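Local structure of EGF family domain-containing protein (Toxoplasma gondii, 4Z80) at residues 115-127 with 140-154. The protein binds a peptide of the rhoptry neck protein RON2L1 and probably takes part, as an AMA-family protein, in moving-junction formation during host-cell invasion. Numbering follows the deposited sequence.
Sequences TRWKNEIHANVMP and GAAEVAKSIEGFAMY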
# COMPACT_ATOMS: atom_id res chain seq x y z
N THR A 115 1.00 13.81 5.91
CA THR A 115 -0.34 13.80 5.30
C THR A 115 -0.33 14.25 3.84
O THR A 115 -1.34 14.12 3.13
CB THR A 115 -1.34 14.70 6.08
OG1 THR A 115 -0.89 16.05 6.09
CG2 THR A 115 -1.50 14.20 7.52
N ARG A 116 0.80 14.76 3.37
CA ARG A 116 0.94 15.18 1.98
C ARG A 116 0.61 14.05 0.99
O ARG A 116 0.10 14.32 -0.10
CB ARG A 116 2.37 15.71 1.77
CG ARG A 116 2.73 16.05 0.35
CD ARG A 116 2.05 17.32 -0.18
NE ARG A 116 2.67 17.57 -1.47
CZ ARG A 116 3.77 18.30 -1.66
NH1 ARG A 116 4.34 18.96 -0.65
NH2 ARG A 116 4.28 18.37 -2.87
N TRP A 117 0.88 12.80 1.38
CA TRP A 117 0.65 11.67 0.49
C TRP A 117 -0.79 11.57 0.00
O TRP A 117 -1.05 10.98 -1.04
CB TRP A 117 1.05 10.35 1.17
CG TRP A 117 0.15 9.94 2.30
CD1 TRP A 117 0.32 10.21 3.62
CD2 TRP A 117 -1.07 9.18 2.20
NE1 TRP A 117 -0.72 9.68 4.35
CE2 TRP A 117 -1.58 9.04 3.50
CE3 TRP A 117 -1.76 8.60 1.13
CZ2 TRP A 117 -2.77 8.34 3.77
CZ3 TRP A 117 -2.94 7.91 1.40
CH2 TRP A 117 -3.42 7.79 2.70
N LYS A 118 -1.72 12.16 0.74
CA LYS A 118 -3.14 12.05 0.40
C LYS A 118 -3.53 12.80 -0.86
O LYS A 118 -4.57 12.50 -1.45
CB LYS A 118 -4.00 12.53 1.57
CG LYS A 118 -3.88 11.64 2.78
CD LYS A 118 -4.79 12.13 3.89
CE LYS A 118 -4.61 11.28 5.14
NZ LYS A 118 -5.43 11.81 6.26
N ASN A 119 -2.74 13.79 -1.25
CA ASN A 119 -2.99 14.47 -2.53
C ASN A 119 -2.70 13.52 -3.68
O ASN A 119 -1.85 12.63 -3.55
CB ASN A 119 -2.13 15.72 -2.68
CG ASN A 119 -2.40 16.77 -1.61
OD1 ASN A 119 -3.28 16.62 -0.77
ND2 ASN A 119 -1.61 17.84 -1.65
N GLU A 120 -3.39 13.68 -4.80
CA GLU A 120 -3.14 12.82 -5.94
C GLU A 120 -1.76 13.05 -6.55
O GLU A 120 -1.14 14.10 -6.37
CB GLU A 120 -4.20 13.01 -7.02
CG GLU A 120 -5.51 12.33 -6.70
CD GLU A 120 -6.49 12.36 -7.86
OE1 GLU A 120 -6.12 12.85 -8.94
OE2 GLU A 120 -7.63 11.90 -7.67
N ILE A 121 -1.31 12.06 -7.30
CA ILE A 121 -0.08 12.16 -8.08
C ILE A 121 -0.23 13.09 -9.27
O ILE A 121 -1.34 13.45 -9.68
CB ILE A 121 0.37 10.76 -8.58
CG1 ILE A 121 -0.64 10.17 -9.58
CG2 ILE A 121 0.58 9.83 -7.40
CD1 ILE A 121 -0.22 8.82 -10.19
N HIS A 122 0.92 13.48 -9.83
CA HIS A 122 0.99 14.22 -11.08
C HIS A 122 1.93 13.46 -12.01
O HIS A 122 3.07 13.88 -12.22
CB HIS A 122 1.49 15.65 -10.84
CG HIS A 122 1.44 16.52 -12.06
ND1 HIS A 122 0.62 17.63 -12.15
CD2 HIS A 122 2.06 16.42 -13.26
CE1 HIS A 122 0.76 18.18 -13.34
NE2 HIS A 122 1.63 17.46 -14.04
N ALA A 123 1.46 12.34 -12.55
CA ALA A 123 2.32 11.51 -13.40
C ALA A 123 2.19 11.84 -14.89
O ALA A 123 2.68 11.08 -15.73
CB ALA A 123 2.02 10.03 -13.15
N ASN A 124 1.54 12.96 -15.22
CA ASN A 124 1.36 13.40 -16.60
C ASN A 124 0.55 12.39 -17.40
O ASN A 124 0.96 11.93 -18.47
CB ASN A 124 2.72 13.66 -17.26
CG ASN A 124 3.52 14.74 -16.54
OD1 ASN A 124 3.01 15.83 -16.29
ND2 ASN A 124 4.75 14.42 -16.19
N VAL A 125 -0.62 12.06 -16.86
CA VAL A 125 -1.53 11.06 -17.44
C VAL A 125 -2.87 11.67 -17.86
O VAL A 125 -3.35 11.37 -18.95
CB VAL A 125 -1.79 9.92 -16.43
CG1 VAL A 125 -2.85 8.94 -16.95
CG2 VAL A 125 -0.49 9.18 -16.13
N MET A 126 -3.46 12.51 -17.01
CA MET A 126 -4.82 13.02 -17.21
C MET A 126 -4.80 14.43 -17.78
O MET A 126 -4.14 15.31 -17.23
CB MET A 126 -5.61 13.01 -15.90
CG MET A 126 -5.71 11.64 -15.22
SD MET A 126 -6.49 10.40 -16.28
CE MET A 126 -6.55 9.00 -15.16
N PRO A 127 -5.56 14.68 -18.86
CA PRO A 127 -6.45 13.76 -19.57
C PRO A 127 -5.69 12.81 -20.48
O PRO A 127 -4.73 13.21 -21.12
CB PRO A 127 -7.33 14.70 -20.40
CG PRO A 127 -6.41 15.84 -20.70
CD PRO A 127 -5.61 16.03 -19.44
N GLY A 140 -1.44 15.57 -18.07
CA GLY A 140 -0.93 16.37 -16.97
C GLY A 140 -1.76 17.62 -16.74
O GLY A 140 -1.83 18.12 -15.62
N ALA A 141 -2.40 18.12 -17.79
CA ALA A 141 -3.10 19.40 -17.71
C ALA A 141 -4.22 19.42 -16.67
O ALA A 141 -4.51 20.46 -16.10
CB ALA A 141 -3.67 19.76 -19.07
N ALA A 142 -4.83 18.26 -16.41
CA ALA A 142 -5.95 18.20 -15.47
C ALA A 142 -5.53 17.89 -14.04
O ALA A 142 -6.35 17.92 -13.12
CB ALA A 142 -6.97 17.17 -15.94
N GLU A 143 -4.25 17.57 -13.85
CA GLU A 143 -3.78 17.02 -12.57
C GLU A 143 -3.48 18.11 -11.54
O GLU A 143 -3.31 19.27 -11.88
CB GLU A 143 -2.54 16.16 -12.83
CG GLU A 143 -2.86 14.98 -13.76
CD GLU A 143 -1.65 14.14 -14.13
OE1 GLU A 143 -0.51 14.59 -13.93
OE2 GLU A 143 -1.86 13.02 -14.64
N VAL A 144 -3.44 17.72 -10.27
CA VAL A 144 -3.06 18.66 -9.22
C VAL A 144 -1.70 19.26 -9.55
O VAL A 144 -0.85 18.61 -10.16
CB VAL A 144 -3.03 17.99 -7.82
CG1 VAL A 144 -4.40 17.42 -7.47
CG2 VAL A 144 -1.97 16.91 -7.75
N ALA A 145 -1.50 20.52 -9.15
CA ALA A 145 -0.25 21.21 -9.45
C ALA A 145 0.92 20.40 -8.91
O ALA A 145 0.81 19.81 -7.84
CB ALA A 145 -0.26 22.61 -8.84
N LYS A 146 2.02 20.37 -9.65
CA LYS A 146 3.19 19.60 -9.22
C LYS A 146 3.62 20.02 -7.81
O LYS A 146 4.04 19.18 -7.01
CB LYS A 146 4.34 19.78 -10.21
CG LYS A 146 5.61 18.99 -9.85
CD LYS A 146 5.37 17.49 -9.81
CE LYS A 146 6.69 16.75 -9.55
NZ LYS A 146 6.56 15.27 -9.57
N SER A 147 3.48 21.30 -7.48
CA SER A 147 3.92 21.80 -6.19
C SER A 147 3.09 21.28 -5.02
O SER A 147 3.51 21.45 -3.87
CB SER A 147 3.92 23.33 -6.20
OG SER A 147 2.63 23.83 -6.49
N ILE A 148 1.94 20.66 -5.29
CA ILE A 148 1.16 20.02 -4.23
C ILE A 148 0.96 18.52 -4.46
O ILE A 148 0.14 17.89 -3.79
CB ILE A 148 -0.25 20.68 -4.05
CG1 ILE A 148 -1.18 20.38 -5.23
CG2 ILE A 148 -0.10 22.19 -3.87
CD1 ILE A 148 -2.65 20.56 -4.88
N GLU A 149 1.71 17.94 -5.40
CA GLU A 149 1.60 16.51 -5.70
C GLU A 149 1.75 15.66 -4.44
O GLU A 149 2.62 15.93 -3.61
CB GLU A 149 2.65 16.08 -6.72
CG GLU A 149 2.53 14.60 -7.12
CD GLU A 149 3.72 14.07 -7.91
OE1 GLU A 149 4.87 14.47 -7.63
OE2 GLU A 149 3.50 13.24 -8.81
N GLY A 150 0.91 14.64 -4.32
CA GLY A 150 1.05 13.63 -3.29
C GLY A 150 1.35 12.27 -3.91
O GLY A 150 1.98 12.18 -4.97
N PHE A 151 0.86 11.22 -3.26
CA PHE A 151 1.12 9.84 -3.70
C PHE A 151 -0.14 9.07 -4.06
O PHE A 151 -0.05 7.91 -4.45
CB PHE A 151 1.86 9.08 -2.60
CG PHE A 151 3.30 8.82 -2.90
CD1 PHE A 151 4.15 9.86 -3.23
CD2 PHE A 151 3.81 7.54 -2.81
CE1 PHE A 151 5.49 9.62 -3.49
CE2 PHE A 151 5.15 7.29 -3.07
CZ PHE A 151 5.98 8.33 -3.41
N ALA A 152 -1.31 9.69 -3.93
CA ALA A 152 -2.55 8.94 -4.12
C ALA A 152 -2.88 8.75 -5.59
O ALA A 152 -2.70 9.64 -6.41
CB ALA A 152 -3.70 9.65 -3.43
N MET A 153 -3.38 7.56 -5.92
CA MET A 153 -3.77 7.28 -7.30
C MET A 153 -4.97 8.14 -7.69
O MET A 153 -5.75 8.56 -6.83
CB MET A 153 -4.08 5.79 -7.47
CG MET A 153 -4.35 5.35 -8.89
SD MET A 153 -3.01 5.85 -10.00
CE MET A 153 -3.59 5.13 -11.54
N TYR A 154 -5.10 8.41 -8.98
CA TYR A 154 -6.25 9.12 -9.52
C TYR A 154 -7.54 8.50 -9.02
O TYR A 154 -7.63 7.29 -8.81
CB TYR A 154 -6.21 9.11 -11.06
CG TYR A 154 -4.90 9.63 -11.61
CD1 TYR A 154 -4.55 10.97 -11.48
CD2 TYR A 154 -4.02 8.77 -12.25
CE1 TYR A 154 -3.35 11.44 -11.98
CE2 TYR A 154 -2.81 9.24 -12.76
CZ TYR A 154 -2.48 10.57 -12.62
OH TYR A 154 -1.28 11.04 -13.12
O HOH W 1 -3.85 14.64 -10.01
O HOH W 2 -7.77 10.05 -5.66
O HOH W 3 5.52 14.79 -12.17
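R116, its chain bent at chi2 (72°), donates from NE to E149 O at 2.7 Å, approaching from above that carbonyl plane. W117 O accepts from F151 N. N119 ND2 bonds I148 O at 2.8 Å, nearly straight (169°); I148 O lies in the amide plane, and ND2 in the carbonyl plane. N119 O accepts from A152 N and I121 N gives to A152 O, making E120 and A152 a single beta bridge; E120 O separately takes G150 N. The E120 carboxylate stands almost perpendicular to the Y154 ring; OE1 lies at the ring edge and accepts from Y220 N. I121 CG1 lies over one face, 4.0 Å from the ring centroid. H122, its CG anti to the backbone N (chi1 -173°), donates from ND1 to V144 O in the ring plane (2.7 Å), while E143 OE1 sits over one ring face. H122 N donates to E149 OE2, which Y294 OH also bonds. A123 N donates to Y154 OH. The E143 carboxylate receives three successive amides: N124 N at the syn lone pair of OE1, V125 N (2.7 Å) and M126 N (2.9 Å) at OE2, both from one face of its plane. M126 CG covers the other face of Y154, 4.0 Å from the centroid, with SD farther above in Met-aromatic contact; M126 O accepts G140 N and A142 N from opposite faces of its carbonyl plane. Two parts of the long loop between strands 101-104 and 160-161 are thus tied mainly by hydrogen bonds, with Y154 packed between I121 and M126, and the amides around E143 would probably stabilise its negative charge.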